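Local coordinates for protein 3-dehydroshikimate dehydratase (Pseudomonas putida, PDB 5HMQ) that catalyses the metal-dependent dehydration of 3-dehydroshikimate to protocatechuate, a step of quinate and shikimate degradation, as a homodimer of two-domain subunits, at residues Arg75-Lys78 with Asn79-Ala83; Val150-Leu153 with Val154-Ala157; Val204-Trp207 with Ser208-Phe211; Val144-Tyr147 with Gln148-Trp151; Pro228-Thr232 with Gly233-Pro237. All coordinates share one frame; numbering follows the deposited sequence.

Contact 1. Residues Arg75-Lys78 with Asn79-Ala83; sequences RLQK and NLDRA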
loop_
_atom_site.group_PDB
_atom_site.type_symbol
_atom_site.label_atom_id
_atom_site.label_comp_id
_atom_site.label_asym_id
_atom_site.label_seq_id
_atom_site.Cartn_x
_atom_site.Cartn_y
_atom_site.Cartn_z
ATOM N N ARG C 75 -36.637 0.073 -26.265
ATOM C CA ARG C 75 -36.161 -0.157 -24.911
ATOM C C ARG C 75 -36.409 1.031 -23.993
ATOM O O ARG C 75 -36.014 0.982 -22.821
ATOM C CB ARG C 75 -34.662 -0.493 -24.917
ATOM C CG ARG C 75 -34.331 -1.878 -25.458
ATOM C CD ARG C 75 -32.827 -2.082 -25.542
ATOM N NE ARG C 75 -32.468 -3.454 -25.892
ATOM C CZ ARG C 75 -31.224 -3.863 -26.128
ATOM N NH1 ARG C 75 -30.217 -3.002 -26.057
ATOM N NH2 ARG C 75 -30.987 -5.130 -26.439
ATOM N N LEU C 76 -37.055 2.091 -24.489
ATOM C CA LEU C 76 -37.288 3.279 -23.673
ATOM C C LEU C 76 -38.074 2.942 -22.414
ATOM O O LEU C 76 -37.729 3.390 -21.314
ATOM C CB LEU C 76 -38.018 4.345 -24.489
ATOM C CG LEU C 76 -38.300 5.648 -23.735
ATOM C CD1 LEU C 76 -37.002 6.294 -23.275
ATOM C CD2 LEU C 76 -39.110 6.613 -24.592
ATOM N N GLN C 77 -39.147 2.161 -22.557
ATOM C CA GLN C 77 -39.942 1.798 -21.390
ATOM C C GLN C 77 -39.139 0.949 -20.414
ATOM O O GLN C 77 -39.293 1.079 -19.194
ATOM C CB GLN C 77 -41.216 1.067 -21.814
ATOM C CG GLN C 77 -42.133 0.760 -20.641
ATOM C CD GLN C 77 -42.644 2.020 -19.964
ATOM O OE1 GLN C 77 -42.741 3.077 -20.586
ATOM N NE2 GLN C 77 -42.939 1.920 -18.672
ATOM N N LYS C 78 -38.274 0.072 -20.930
ATOM C CA LYS C 78 -37.443 -0.738 -20.046
ATOM C C LYS C 78 -36.469 0.132 -19.260
ATOM O O LYS C 78 -36.188 -0.141 -18.086
ATOM C CB LYS C 78 -36.691 -1.799 -20.852
ATOM C CG LYS C 78 -35.965 -2.830 -20.000
ATOM C CD LYS C 78 -35.288 -3.884 -20.862
ATOM C CE LYS C 78 -34.604 -4.942 -20.013
ATOM N NZ LYS C 78 -33.982 -6.004 -20.855
ATOM N N ASN C 79 -35.953 1.192 -19.885
ATOM C CA ASN C 79 -35.070 2.113 -19.180
ATOM C C ASN C 79 -35.821 2.911 -18.121
ATOM O O ASN C 79 -35.251 3.237 -17.073
ATOM C CB ASN C 79 -34.395 3.051 -20.180
ATOM C CG ASN C 79 -33.207 2.408 -20.874
ATOM O OD1 ASN C 79 -32.457 1.644 -20.263
ATOM N ND2 ASN C 79 -33.037 2.706 -22.159
ATOM N N LEU C 80 -37.095 3.226 -18.368
ATOM C CA LEU C 80 -37.901 3.905 -17.357
ATOM C C LEU C 80 -38.216 2.979 -16.187
ATOM O O LEU C 80 -38.209 3.410 -15.028
ATOM C CB LEU C 80 -39.187 4.433 -17.991
ATOM C CG LEU C 80 -39.007 5.537 -19.035
ATOM C CD1 LEU C 80 -40.302 5.804 -19.771
ATOM C CD2 LEU C 80 -38.515 6.804 -18.357
ATOM N N ASP C 81 -38.478 1.700 -16.474
ATOM C CA ASP C 81 -38.661 0.714 -15.412
ATOM C C ASP C 81 -37.421 0.612 -14.535
ATOM O O ASP C 81 -37.524 0.487 -13.308
ATOM C CB ASP C 81 -38.993 -0.645 -16.026
ATOM C CG ASP C 81 -40.351 -0.666 -16.699
ATOM O OD1 ASP C 81 -40.858 0.411 -17.070
ATOM O OD2 ASP C 81 -40.882 -1.777 -16.916
ATOM N N ARG C 82 -36.239 0.669 -15.149
ATOM C CA ARG C 82 -35.000 0.681 -14.380
ATOM C C ARG C 82 -34.889 1.948 -13.541
ATOM O O ARG C 82 -34.461 1.898 -12.382
ATOM C CB ARG C 82 -33.809 0.522 -15.328
ATOM C CG ARG C 82 -32.439 0.611 -14.676
ATOM C CD ARG C 82 -31.355 0.103 -15.622
ATOM N NE ARG C 82 -31.294 0.856 -16.873
ATOM C CZ ARG C 82 -30.406 1.808 -17.136
ATOM N NH1 ARG C 82 -29.496 2.142 -16.231
ATOM N NH2 ARG C 82 -30.430 2.431 -18.307
ATOM N N ALA C 83 -35.280 3.095 -14.104
ATOM C CA ALA C 83 -35.269 4.337 -13.337
ATOM C C ALA C 83 -36.205 4.260 -12.137
ATOM O O ALA C 83 -35.856 4.712 -11.039
ATOM C CB ALA C 83 -35.648 5.513 -14.237
#

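Contact 2. Residues Val150-Leu153 with Val154-Ala157; sequences VWNL and VRQA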
loop_
_atom_site.group_PDB
_atom_site.type_symbol
_atom_site.label_atom_id
_atom_site.label_comp_id
_atom_site.label_asym_id
_atom_site.label_seq_id
_atom_site.Cartn_x
_atom_site.Cartn_y
_atom_site.Cartn_z
ATOM N N VAL C 150 -24.119 19.457 -21.540
ATOM C CA VAL C 150 -25.051 19.094 -20.475
ATOM C C VAL C 150 -25.986 20.257 -20.175
ATOM O O VAL C 150 -27.211 20.098 -20.131
ATOM C CB VAL C 150 -24.284 18.649 -19.217
ATOM C CG1 VAL C 150 -25.198 18.682 -17.997
ATOM C CG2 VAL C 150 -23.721 17.263 -19.415
ATOM N N TRP C 151 -25.419 21.447 -19.965
ATOM C CA TRP C 151 -26.244 22.610 -19.663
ATOM C C TRP C 151 -27.155 22.959 -20.834
ATOM O O TRP C 151 -28.300 23.379 -20.632
ATOM C CB TRP C 151 -25.364 23.804 -19.289
ATOM C CG TRP C 151 -26.122 25.097 -19.207
ATOM C CD1 TRP C 151 -25.836 26.256 -19.867
ATOM C CD2 TRP C 151 -27.294 25.359 -18.422
ATOM N NE1 TRP C 151 -26.757 27.224 -19.542
ATOM C CE2 TRP C 151 -27.662 26.698 -18.658
ATOM C CE3 TRP C 151 -28.068 24.591 -17.545
ATOM C CZ2 TRP C 151 -28.769 27.287 -18.050
ATOM C CZ3 TRP C 151 -29.167 25.177 -16.940
ATOM C CH2 TRP C 151 -29.506 26.512 -17.195
ATOM N N ASN C 152 -26.668 22.783 -22.065
ATOM C CA ASN C 152 -27.507 23.021 -23.236
ATOM C C ASN C 152 -28.766 22.164 -23.186
ATOM O O ASN C 152 -29.877 22.655 -23.411
ATOM C CB ASN C 152 -26.722 22.729 -24.516
ATOM C CG ASN C 152 -27.500 23.079 -25.775
ATOM O OD1 ASN C 152 -28.585 23.659 -25.710
ATOM N ND2 ASN C 152 -26.970 22.686 -26.925
ATOM N N LEU C 153 -28.609 20.872 -22.886
ATOM C CA LEU C 153 -29.761 19.977 -22.851
ATOM C C LEU C 153 -30.616 20.223 -21.613
ATOM O O LEU C 153 -31.850 20.207 -21.693
ATOM C CB LEU C 153 -29.295 18.523 -22.905
ATOM C CG LEU C 153 -28.509 18.117 -24.154
ATOM C CD1 LEU C 153 -28.002 16.685 -24.041
ATOM C CD2 LEU C 153 -29.359 18.291 -25.402
ATOM N N VAL C 154 -29.981 20.445 -20.460
ATOM C CA VAL C 154 -30.733 20.679 -19.229
ATOM C C VAL C 154 -31.538 21.968 -19.334
ATOM O O VAL C 154 -32.692 22.037 -18.892
ATOM C CB VAL C 154 -29.783 20.692 -18.017
ATOM C CG1 VAL C 154 -30.504 21.178 -16.769
ATOM C CG2 VAL C 154 -29.208 19.302 -17.785
ATOM N N ARG C 155 -30.942 23.009 -19.919
ATOM C CA ARG C 155 -31.647 24.277 -20.080
ATOM C C ARG C 155 -32.869 24.115 -20.976
ATOM O O ARG C 155 -33.958 24.603 -20.654
ATOM C CB ARG C 155 -30.694 25.332 -20.641
ATOM C CG ARG C 155 -31.299 26.710 -20.802
ATOM C CD ARG C 155 -30.308 27.661 -21.453
ATOM N NE ARG C 155 -29.740 27.100 -22.676
ATOM C CZ ARG C 155 -30.376 27.052 -23.842
ATOM N NH1 ARG C 155 -31.607 27.536 -23.948
ATOM N NH2 ARG C 155 -29.782 26.522 -24.905
ATOM N N GLN C 156 -32.706 23.432 -22.112
ATOM C CA GLN C 156 -33.826 23.246 -23.029
ATOM C C GLN C 156 -34.914 22.370 -22.418
ATOM O O GLN C 156 -36.106 22.601 -22.653
ATOM C CB GLN C 156 -33.337 22.643 -24.345
ATOM C CG GLN C 156 -32.398 23.535 -25.135
ATOM C CD GLN C 156 -32.053 22.949 -26.489
ATOM O OE1 GLN C 156 -32.940 22.614 -27.274
ATOM N NE2 GLN C 156 -30.761 22.813 -26.767
ATOM N N ALA C 157 -34.530 21.353 -21.642
ATOM C CA ALA C 157 -35.531 20.495 -21.015
ATOM C C ALA C 157 -36.370 21.269 -20.006
ATOM O O ALA C 157 -37.581 21.040 -19.894
ATOM C CB ALA C 157 -34.857 19.294 -20.353
#

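Contact 3. Residues Val204-Trp207 with Ser208-Phe211; sequences VLEW and SRHF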
loop_
_atom_site.group_PDB
_atom_site.type_symbol
_atom_site.label_atom_id
_atom_site.label_comp_id
_atom_site.label_asym_id
_atom_site.label_seq_id
_atom_site.Cartn_x
_atom_site.Cartn_y
_atom_site.Cartn_z
ATOM N N VAL C 204 -8.654 8.722 -21.959
ATOM C CA VAL C 204 -9.275 9.410 -20.829
ATOM C C VAL C 204 -10.045 8.435 -19.949
ATOM O O VAL C 204 -10.136 8.625 -18.729
ATOM C CB VAL C 204 -10.160 10.567 -21.333
ATOM C CG1 VAL C 204 -10.685 11.375 -20.169
ATOM C CG2 VAL C 204 -9.361 11.463 -22.263
ATOM N N LEU C 205 -10.585 7.365 -20.533
ATOM C CA LEU C 205 -11.300 6.371 -19.739
ATOM C C LEU C 205 -10.361 5.655 -18.779
ATOM O O LEU C 205 -10.673 5.495 -17.594
ATOM C CB LEU C 205 -11.992 5.364 -20.658
ATOM C CG LEU C 205 -12.636 4.159 -19.966
ATOM C CD1 LEU C 205 -14.061 4.426 -19.552
ATOM C CD2 LEU C 205 -12.569 2.941 -20.873
ATOM N N GLU C 206 -9.196 5.225 -19.270
ATOM C CA GLU C 206 -8.214 4.596 -18.394
ATOM C C GLU C 206 -7.567 5.618 -17.468
ATOM O O GLU C 206 -7.238 5.297 -16.321
ATOM C CB GLU C 206 -7.151 3.883 -19.231
ATOM C CG GLU C 206 -7.701 2.951 -20.303
ATOM C CD GLU C 206 -8.226 1.643 -19.742
ATOM O OE1 GLU C 206 -7.866 1.291 -18.597
ATOM O OE2 GLU C 206 -9.001 0.964 -20.450
ATOM N N TRP C 207 -7.380 6.848 -17.954
ATOM C CA TRP C 207 -6.890 7.937 -17.116
ATOM C C TRP C 207 -7.805 8.167 -15.919
ATOM O O TRP C 207 -7.332 8.342 -14.789
ATOM C CB TRP C 207 -6.767 9.201 -17.973
ATOM C CG TRP C 207 -6.139 10.401 -17.325
ATOM C CD1 TRP C 207 -5.555 10.471 -16.095
ATOM C CD2 TRP C 207 -6.022 11.707 -17.900
ATOM N NE1 TRP C 207 -5.092 11.745 -15.864
ATOM C CE2 TRP C 207 -5.367 12.523 -16.958
ATOM C CE3 TRP C 207 -6.414 12.267 -19.120
ATOM C CZ2 TRP C 207 -5.092 13.868 -17.199
ATOM C CZ3 TRP C 207 -6.142 13.602 -19.357
ATOM C CH2 TRP C 207 -5.488 14.387 -18.401
ATOM N N SER C 208 -9.121 8.159 -16.144
ATOM C CA SER C 208 -10.064 8.352 -15.047
ATOM C C SER C 208 -10.123 7.135 -14.137
ATOM O O SER C 208 -10.292 7.279 -12.921
ATOM C CB SER C 208 -11.458 8.651 -15.599
ATOM O OG SER C 208 -12.410 8.755 -14.555
ATOM N N ARG C 209 -9.971 5.938 -14.706
ATOM C CA ARG C 209 -10.141 4.712 -13.935
ATOM C C ARG C 209 -9.076 4.570 -12.854
ATOM O O ARG C 209 -9.382 4.159 -11.728
ATOM C CB ARG C 209 -10.099 3.503 -14.875
ATOM C CG ARG C 209 -10.066 2.160 -14.161
ATOM C CD ARG C 209 -10.199 0.978 -15.119
ATOM N NE ARG C 209 -11.536 0.829 -15.691
ATOM C CZ ARG C 209 -11.788 0.787 -16.997
ATOM N NH1 ARG C 209 -10.792 0.881 -17.868
ATOM N NH2 ARG C 209 -13.032 0.645 -17.430
ATOM N N HIS C 210 -7.827 4.924 -13.163
ATOM C CA HIS C 210 -6.712 4.566 -12.301
ATOM C C HIS C 210 -6.002 5.732 -11.625
ATOM O O HIS C 210 -5.316 5.504 -10.624
ATOM C CB HIS C 210 -5.662 3.772 -13.094
ATOM C CG HIS C 210 -6.176 2.495 -13.681
ATOM N ND1 HIS C 210 -6.518 1.404 -12.911
ATOM C CD2 HIS C 210 -6.383 2.126 -14.968
ATOM C CE1 HIS C 210 -6.925 0.423 -13.696
ATOM N NE2 HIS C 210 -6.853 0.835 -14.949
ATOM N N PHE C 211 -6.123 6.960 -12.129
ATOM C CA PHE C 211 -5.251 8.036 -11.664
ATOM C C PHE C 211 -5.959 9.201 -10.986
ATOM O O PHE C 211 -5.313 10.223 -10.723
ATOM C CB PHE C 211 -4.384 8.542 -12.817
ATOM C CG PHE C 211 -3.435 7.509 -13.335
ATOM C CD1 PHE C 211 -2.216 7.308 -12.713
ATOM C CD2 PHE C 211 -3.766 6.718 -14.419
ATOM C CE1 PHE C 211 -1.337 6.348 -13.169
ATOM C CE2 PHE C 211 -2.888 5.757 -14.882
ATOM C CZ PHE C 211 -1.671 5.573 -14.254
#

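Contact 4. Residues Val144-Tyr147 with Gln148-Trp151; sequences VNTY and QQVW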
loop_
_atom_site.group_PDB
_atom_site.type_symbol
_atom_site.label_atom_id
_atom_site.label_comp_id
_atom_site.label_asym_id
_atom_site.label_seq_id
_atom_site.Cartn_x
_atom_site.Cartn_y
_atom_site.Cartn_z
ATOM N N VAL C 144 -22.545 13.278 -25.621
ATOM C CA VAL C 144 -22.428 14.347 -24.635
ATOM C C VAL C 144 -21.191 14.066 -23.795
ATOM O O VAL C 144 -21.157 13.088 -23.036
ATOM C CB VAL C 144 -23.679 14.447 -23.751
ATOM C CG1 VAL C 144 -23.502 15.530 -22.700
ATOM C CG2 VAL C 144 -24.910 14.712 -24.603
ATOM N N ASN C 145 -20.174 14.925 -23.915
ATOM C CA ASN C 145 -18.946 14.716 -23.160
ATOM C C ASN C 145 -18.381 15.996 -22.554
ATOM O O ASN C 145 -17.229 15.988 -22.102
ATOM C CB ASN C 145 -17.887 14.045 -24.048
ATOM C CG ASN C 145 -17.293 14.996 -25.070
ATOM O OD1 ASN C 145 -17.995 15.833 -25.640
ATOM N ND2 ASN C 145 -15.995 14.865 -25.314
ATOM N N THR C 146 -19.147 17.084 -22.514
ATOM C CA THR C 146 -18.704 18.329 -21.900
ATOM C C THR C 146 -19.841 18.884 -21.055
ATOM O O THR C 146 -21.013 18.563 -21.272
ATOM C CB THR C 146 -18.283 19.379 -22.939
ATOM O OG1 THR C 146 -19.399 19.699 -23.776
ATOM C CG2 THR C 146 -17.141 18.858 -23.802
ATOM N N TYR C 147 -19.487 19.731 -20.085
ATOM C CA TYR C 147 -20.519 20.356 -19.266
ATOM C C TYR C 147 -21.351 21.343 -20.074
ATOM O O TYR C 147 -22.527 21.559 -19.761
ATOM C CB TYR C 147 -19.900 21.052 -18.050
ATOM C CG TYR C 147 -19.252 22.390 -18.343
ATOM C CD1 TYR C 147 -19.995 23.567 -18.314
ATOM C CD2 TYR C 147 -17.897 22.479 -18.628
ATOM C CE1 TYR C 147 -19.411 24.789 -18.581
ATOM C CE2 TYR C 147 -17.302 23.701 -18.891
ATOM C CZ TYR C 147 -18.063 24.853 -18.865
ATOM O OH TYR C 147 -17.477 26.070 -19.126
ATOM N N GLN C 148 -20.758 21.958 -21.102
ATOM C CA GLN C 148 -21.511 22.883 -21.944
ATOM C C GLN C 148 -22.678 22.183 -22.631
ATOM O O GLN C 148 -23.792 22.719 -22.675
ATOM C CB GLN C 148 -20.589 23.524 -22.981
ATOM C CG GLN C 148 -19.492 24.399 -22.398
ATOM C CD GLN C 148 -18.228 23.618 -22.091
ATOM O OE1 GLN C 148 -18.273 22.413 -21.840
ATOM N NE2 GLN C 148 -17.090 24.301 -22.114
ATOM N N GLN C 149 -22.443 20.984 -23.170
ATOM C CA GLN C 149 -23.526 20.220 -23.783
ATOM C C GLN C 149 -24.565 19.808 -22.748
ATOM O O GLN C 149 -25.766 19.789 -23.041
ATOM C CB GLN C 149 -22.971 18.991 -24.499
ATOM C CG GLN C 149 -22.095 19.307 -25.696
ATOM C CD GLN C 149 -21.301 18.102 -26.162
ATOM O OE1 GLN C 149 -20.388 17.643 -25.476
ATOM N NE2 GLN C 149 -21.646 17.584 -27.336
ATOM N N VAL C 150 -24.119 19.457 -21.540
ATOM C CA VAL C 150 -25.051 19.094 -20.475
ATOM C C VAL C 150 -25.986 20.257 -20.175
ATOM O O VAL C 150 -27.211 20.098 -20.131
ATOM C CB VAL C 150 -24.284 18.649 -19.217
ATOM C CG1 VAL C 150 -25.198 18.682 -17.997
ATOM C CG2 VAL C 150 -23.721 17.263 -19.415
ATOM N N TRP C 151 -25.419 21.447 -19.965
ATOM C CA TRP C 151 -26.244 22.610 -19.663
ATOM C C TRP C 151 -27.155 22.959 -20.834
ATOM O O TRP C 151 -28.300 23.379 -20.632
ATOM C CB TRP C 151 -25.364 23.804 -19.289
ATOM C CG TRP C 151 -26.122 25.097 -19.207
ATOM C CD1 TRP C 151 -25.836 26.256 -19.867
ATOM C CD2 TRP C 151 -27.294 25.359 -18.422
ATOM N NE1 TRP C 151 -26.757 27.224 -19.542
ATOM C CE2 TRP C 151 -27.662 26.698 -18.658
ATOM C CE3 TRP C 151 -28.068 24.591 -17.545
ATOM C CZ2 TRP C 151 -28.769 27.287 -18.050
ATOM C CZ3 TRP C 151 -29.167 25.177 -16.940
ATOM C CH2 TRP C 151 -29.506 26.512 -17.195
#

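Contact 5. Residues Pro228-Thr232 with Gly233-Pro237; sequences PILAT and GYRGP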
loop_
_atom_site.group_PDB
_atom_site.type_symbol
_atom_site.label_atom_id
_atom_site.label_comp_id
_atom_site.label_asym_id
_atom_site.label_seq_id
_atom_site.Cartn_x
_atom_site.Cartn_y
_atom_site.Cartn_z
ATOM N N PRO C 228 -15.476 29.348 -10.812
ATOM C CA PRO C 228 -16.681 29.695 -11.585
ATOM C C PRO C 228 -17.953 29.092 -11.012
ATOM O O PRO C 228 -19.031 29.681 -11.164
ATOM C CB PRO C 228 -16.376 29.152 -12.988
ATOM C CG PRO C 228 -14.898 28.978 -13.028
ATOM C CD PRO C 228 -14.505 28.607 -11.639
ATOM N N ILE C 229 -17.859 27.928 -10.365
ATOM C CA ILE C 229 -19.035 27.307 -9.760
ATOM C C ILE C 229 -19.611 28.206 -8.671
ATOM O O ILE C 229 -20.817 28.474 -8.635
ATOM C CB ILE C 229 -18.681 25.915 -9.209
ATOM C CG1 ILE C 229 -18.285 24.976 -10.349
ATOM C CG2 ILE C 229 -19.847 25.342 -8.420
ATOM C CD1 ILE C 229 -17.745 23.644 -9.879
ATOM N N LEU C 230 -18.753 28.689 -7.767
ATOM C CA LEU C 230 -19.230 29.522 -6.669
ATOM C C LEU C 230 -19.703 30.891 -7.139
ATOM O O LEU C 230 -20.528 31.513 -6.460
ATOM C CB LEU C 230 -18.138 29.680 -5.608
ATOM C CG LEU C 230 -17.656 28.390 -4.938
ATOM C CD1 LEU C 230 -16.481 28.664 -4.012
ATOM C CD2 LEU C 230 -18.790 27.724 -4.182
ATOM N N ALA C 231 -19.210 31.370 -8.283
ATOM C CA ALA C 231 -19.679 32.643 -8.816
ATOM C C ALA C 231 -21.152 32.598 -9.200
ATOM O O ALA C 231 -21.801 33.648 -9.243
ATOM C CB ALA C 231 -18.837 33.052 -10.025
ATOM N N THR C 232 -21.693 31.409 -9.480
ATOM C CA THR C 232 -23.102 31.278 -9.831
ATOM C C THR C 232 -24.027 31.431 -8.632
ATOM O O THR C 232 -25.243 31.552 -8.823
ATOM C CB THR C 232 -23.367 29.916 -10.478
ATOM O OG1 THR C 232 -23.342 28.897 -9.469
ATOM C CG2 THR C 232 -22.309 29.601 -11.511
ATOM N N GLY C 233 -23.491 31.422 -7.414
ATOM C CA GLY C 233 -24.294 31.384 -6.214
ATOM C C GLY C 233 -24.495 29.996 -5.643
ATOM O O GLY C 233 -25.041 29.872 -4.538
ATOM N N TYR C 234 -24.081 28.955 -6.368
ATOM C CA TYR C 234 -24.209 27.581 -5.895
ATOM C C TYR C 234 -23.552 27.404 -4.532
ATOM O O TYR C 234 -22.381 27.743 -4.339
ATOM C CB TYR C 234 -23.593 26.622 -6.919
ATOM C CG TYR C 234 -23.566 25.168 -6.492
ATOM C CD1 TYR C 234 -24.680 24.355 -6.651
ATOM C CD2 TYR C 234 -22.412 24.598 -5.972
ATOM C CE1 TYR C 234 -24.654 23.022 -6.269
ATOM C CE2 TYR C 234 -22.378 23.267 -5.589
ATOM C CZ TYR C 234 -23.501 22.484 -5.742
ATOM O OH TYR C 234 -23.471 21.159 -5.366
ATOM N N ARG C 235 -24.324 26.872 -3.582
ATOM C CA ARG C 235 -23.816 26.544 -2.254
ATOM C C ARG C 235 -24.177 25.117 -1.861
ATOM O O ARG C 235 -24.217 24.797 -0.669
ATOM C CB ARG C 235 -24.332 27.537 -1.209
ATOM C CG ARG C 235 -23.957 28.986 -1.493
ATOM C CD ARG C 235 -22.453 29.195 -1.387
ATOM N NE ARG C 235 -22.063 30.581 -1.625
ATOM C CZ ARG C 235 -21.744 31.079 -2.816
ATOM N NH1 ARG C 235 -21.765 30.304 -3.892
ATOM N NH2 ARG C 235 -21.399 32.354 -2.933
ATOM N N GLY C 236 -24.432 24.253 -2.841
ATOM C CA GLY C 236 -24.798 22.881 -2.585
ATOM C C GLY C 236 -23.614 22.030 -2.183
ATOM O O GLY C 236 -22.556 22.536 -1.796
ATOM N N PRO C 237 -23.771 20.712 -2.267
ATOM C CA PRO C 237 -22.715 19.811 -1.789
ATOM C C PRO C 237 -21.432 19.951 -2.596
ATOM O O PRO C 237 -21.453 20.165 -3.811
ATOM C CB PRO C 237 -23.334 18.417 -1.957
ATOM C CG PRO C 237 -24.809 18.652 -2.032
ATOM C CD PRO C 237 -24.962 19.975 -2.718
#

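Contact 1. Residues Arg75-Lys78 with Asn79-Ala83
In the first turns of helix 76-93 the side chain of Gln77 reaches Leu80 and Asp81, three and four residues on. From CB the chain runs to CG with chi1 -176°, anti to the backbone N, and then bends sharply at chi2, which turns the amide along the helix. CG passes 3.8 Å from Asp81 OD1. At the tip the two branches part: OE1 lies 3.7 Å from Leu80 CD1, while NE2 makes a weak hydrogen bond of 3.0 Å to Asp81 OD1. Its N-H points only roughly at the oxygen (122°), and the amide and carboxylate planes stand 79° apart. On another side of the helix Arg82 NH2 donates to Asn79 OD1, 2.9 Å away, in a bond nearly straight and in the guanidinium plane, though the donor stands above the Asn79 carbonyl plane. This helix links strands 58-66 and 97-101 in a beta-alpha-beta unit of the TIM barrel; Leu80 packs on Leu121 and His125 of helix 112-128, and Arg82 NH2 also binds Arg66 O at the end of strand 58-66.

Contact 2. Residues Val150-Leu153 with Val154-Ala157
Gln156 NE2 donates to Asn152 OD1 at 2.6 Å, an i to i+4 side-chain hydrogen bond on helix 147-157 of the TIM barrel. The donor stands above the Asn152 carbonyl plane, 42° out of it, yet OD1 lies close to the plane of the Gln156 amide. Asn152 has CG anti to its backbone N, which carries the amide along the helix toward Gln156. Gln156 NE2 also donates to Glu112 OE2, and Asn152 ND2 makes a weak hydrogen bond to the same oxygen, tying this side of the helix to the start of helix 112-128. The backbone repeats the same spacing, with Val154 N donating to Val150 O over 2.8 Å.

Further round the helix the aliphatic part of Arg155 lies over a face of the Trp151 indole. CB sits 3.7 Å from the centroid of the six-membered ring and 8° off its normal, a CH-pi contact. CD continues across the ring to 3.8 Å from CZ2 of Trp151, while the guanidinium is turned 73° from the ring plane and therefore does not stack on it. Toward the barrel wall Val150 and Val154 lie side by side on Val164 of strand 162-167; Val150 CG1 meets Val154 CG2 at 4.1 Å.

Contact 3. Residues Val204-Trp207 with Ser208-Phe211
Glu206 and Arg209 are brought together by two bends: Glu206 turns at chi2 (-76°), and Arg209, extended through its first two torsions, turns at chi3 (-71°). On helix 204-211 of the TIM-barrel domain, this places the acid and the guanidinium side by side, three residues apart. Arg209 NH1 forms a salt bridge to Glu206 OE1 at 3.0 Å and lies 3.1 Å from Glu206 OE2; the acid approaches the guanidinium edge, with the two planes 56° apart. The pair belongs to the dimer interface: Arg209 NH2 donates to Glu358 O of the second subunit, and Glu206 OE2 makes a salt bridge to Arg597 of that subunit. This cationic surrounding would favour a charged carboxylate. Arg209 CG also lies 3.5 Å above the plane of the His210 ring, over its centre. Backbone bonds include Phe211 N to Trp207 O at 3.2 Å. Beside them the indole of Trp207 presents its edge to Phe211, CD1 lying 4.0 Å from Phe211 CB.

Contact 4. Residues Val144-Tyr147 with Gln148-Trp151
Residues Thr146 and Gln149 form an N-terminal helix cap, where the loop after strand 132-136 of the TIM barrel enters helix 147-157. Thr146 is the N-cap: its OG1, held at chi1 61° between the backbone N and carbonyl carbon, accepts a weak bond from Gln149 N at 3.4 Å. The same hydroxyl donates to Gln149 OE1 at 2.8 Å. That oxygen also accepts from Asn145 N at 3.1 Å, and the two donors reach it from opposite faces of the amide plane. Gln149 OE1 thus fastens both Asn145 and Thr146 to the first turn of the helix. The Gln148 amide stacks over one face of the Tyr147 ring (planes 19° apart, OE1 toward the rim), and Gln148 CG makes a CH-pi contact 4.0 Å from the Tyr147 ring centroid. The phenol end is anchored separately, Tyr147 OH bonding to Asp177 O. On the side facing Tyr135 of strand 132-136, Val144 crosses Val150 at about a right angle, CG1 of Val144 lying 3.7 Å from Val150 CG2.

Contact 5. Residues Pro228-Thr232 with Gly233-Pro237
Hydrogen bonds from Arg235, Gly233 and Tyr234 close the chain back on the last turn of helix 222-231. Leu230 O accepts twice. Arg235 NH1 reaches it at 3.1 Å in the carbonyl plane, on a lone pair, with the oxygen at the guanidinium edge; Gly233 N donates from above that plane, 61° out of it. Arg235 NH1 also bonds to Tyr234 O at 2.7 Å, bridging the helix end and the loop that follows. Arg235 NH2 makes a salt bridge to Glu282.

Thr232 supplies a second link. With chi1 at 74° its hydroxyl is turned back, donating to Ile229 O at 2.7 Å and accepting from Tyr234 N at 3.2 Å, which joins the final helical turn to the departing loop.

One apolar pair lies beside these bonds: Ile229 CG2 touches Tyr234 CD2 at 3.6 Å, the two side chains pointing the same way, and both pack on Val192 of strand 189-194. In a separate van der Waals contact, Leu230 CD2 rests against the carbonyl oxygen Tyr234 O at 3.6 Å.

Gly233 is the first residue to leave helical angles, and its phi is positive (96°). A glycine at this position is typical of a helix C-terminus; here it turns the chain from helix 222-231 toward strand 238-240, the last strand of the TIM barrel.

How the contacts relate
All five contacts belong to the N-terminal TIM-barrel domain, whose catalytic metal is held by Glu136, Asp167, Gln193 and Glu241. Contacts 2 and 4 share Val150 and Trp151 on helix 147-157; their centres are 8 Å apart, and Leu153 CD1 packs on Val144 CG2 at 3.7 Å. Contact 3 comes nearest the magnesium ion of this site, the Ser208 side chain being about 7 Å from it, against about 11 Å for the Val150 side chain shared by contacts 2 and 4 and about 12 Å for the Ile229 side chain of contact 5. Contact 1 lies away from the site, its centre 21 Å from that of contact 2. Contacts 1 and 3 also reach the second subunit, through Arg82 and through Glu206, Arg209, His210 and Phe211 of helix 204-211.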